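Local coordinates for protein tail lysozyme, putative (Geobacter sulfurreducens, PDB 2IA7) that is of unknown function but is named a putative tail lysozyme and, as a gp25-like baseplate protein, probably takes part in a contractile tail-like assembly, at residues E31-I34 with A35-I38. Residues are numbered along the deposited sequence; the frame is centred on the assembly and turned at random. Where two conformers were deposited one is given.
Sequences EEDI and AESI
The carbonyl O of Ile34 accepts the amide of Ile38 at 2.9 Å from its N, with an N-H...O angle of 172°, and the CG1 of Ile38 lies against the same Ile34 O at 3.3 Å. This is one of the i+4 to i N-H...O=C hydrogen bonds of the alpha helix 30-42, the first helix of a gp25-like domain, which packs on a three-stranded antiparallel sheet. The amides of Ala35, Glu36 and Ser37 repeat it onto the carbonyls of Glu31, Glu32 and Asp33, with Glu36 N 3.0 Å from Glu32 O. On the buried side, CG2 of Ile34 meets CD1 of Ile38 at 4.1 Å, the two branched chains lying askew. CG2 of Ile34 stands opposite its own N and so reaches toward the next turn, while CG1 of Ile38 lies beside its N (chi1 -69°), bringing CG1 and CD1 back to Ile34; both residues rest on Ile90 and Tyr113 of the sheet. On the exposed side Asp33 OD1 and Glu36 OE1, like charges, are 4.2 Å apart, their carboxylate planes turned by 69°. A water 3.0 Å from Asp33 OD1 and 2.9 Å from Glu36 OE1 is placed to donate to either and probably eases the repulsion. Asp33 OD2 forms a salt bridge with Arg89, probably offsetting its charge further. Nearby, Ser37 CB sits 3.3 Å from Asp33 O.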
# COMPACT_ATOMS: atom_id res chain seq x y z
N GLU A 31 11.11 0.26 12.67
CA GLU A 31 10.22 -0.84 12.20
C GLU A 31 8.75 -0.43 12.24
O GLU A 31 8.00 -0.61 11.29
CB GLU A 31 10.43 -2.07 13.06
CG GLU A 31 11.78 -2.73 12.81
CD GLU A 31 12.95 -2.17 13.67
OE1 GLU A 31 12.82 -1.12 14.35
OE2 GLU A 31 13.99 -2.82 13.62
N GLU A 32 8.36 0.20 13.32
CA GLU A 32 7.00 0.64 13.50
C GLU A 32 6.74 1.87 12.69
O GLU A 32 5.67 2.00 12.10
CB GLU A 32 6.71 0.93 14.97
CG GLU A 32 6.97 -0.31 15.90
CD GLU A 32 7.21 0.05 17.38
OE1 GLU A 32 6.20 0.15 18.11
OE2 GLU A 32 8.41 0.22 17.80
N ASP A 33 7.68 2.80 12.63
CA ASP A 33 7.54 3.97 11.74
C ASP A 33 7.40 3.57 10.27
O ASP A 33 6.68 4.21 9.56
CB ASP A 33 8.72 4.90 11.91
CG ASP A 33 8.53 6.23 11.20
OD1 ASP A 33 7.65 7.00 11.61
OD2 ASP A 33 9.26 6.53 10.25
N ILE A 34 8.13 2.54 9.83
CA ILE A 34 8.04 2.01 8.47
C ILE A 34 6.67 1.46 8.19
O ILE A 34 6.07 1.72 7.14
CB ILE A 34 9.14 0.96 8.25
CG1 ILE A 34 10.48 1.67 8.13
CG2 ILE A 34 8.85 0.12 6.98
CD1 ILE A 34 11.66 0.71 8.18
N ALA A 35 6.12 0.65 9.12
CA ALA A 35 4.78 0.09 8.93
C ALA A 35 3.74 1.20 8.82
O ALA A 35 2.92 1.21 7.90
CB ALA A 35 4.43 -0.85 10.06
N GLU A 36 3.88 2.22 9.67
CA GLU A 36 2.99 3.38 9.59
C GLU A 36 3.14 4.14 8.28
O GLU A 36 2.17 4.55 7.68
CB GLU A 36 3.25 4.28 10.79
CG GLU A 36 2.30 5.42 10.90
CD GLU A 36 2.63 6.28 12.10
OE1 GLU A 36 3.49 7.15 11.96
OE2 GLU A 36 2.04 6.06 13.18
N SER A 37 4.38 4.33 7.86
CA SER A 37 4.69 4.99 6.59
C SER A 37 4.05 4.27 5.38
O SER A 37 3.42 4.91 4.53
CB SER A 37 6.21 5.10 6.38
OG SER A 37 6.47 5.62 5.09
N ILE A 38 4.19 2.95 5.33
CA ILE A 38 3.53 2.14 4.33
C ILE A 38 2.03 2.42 4.32
O ILE A 38 1.45 2.71 3.26
CB ILE A 38 3.77 0.64 4.52
CG1 ILE A 38 5.24 0.32 4.23
CG2 ILE A 38 2.92 -0.15 3.57
CD1 ILE A 38 5.65 -1.10 4.71
O HOH W 1 5.35 7.19 9.70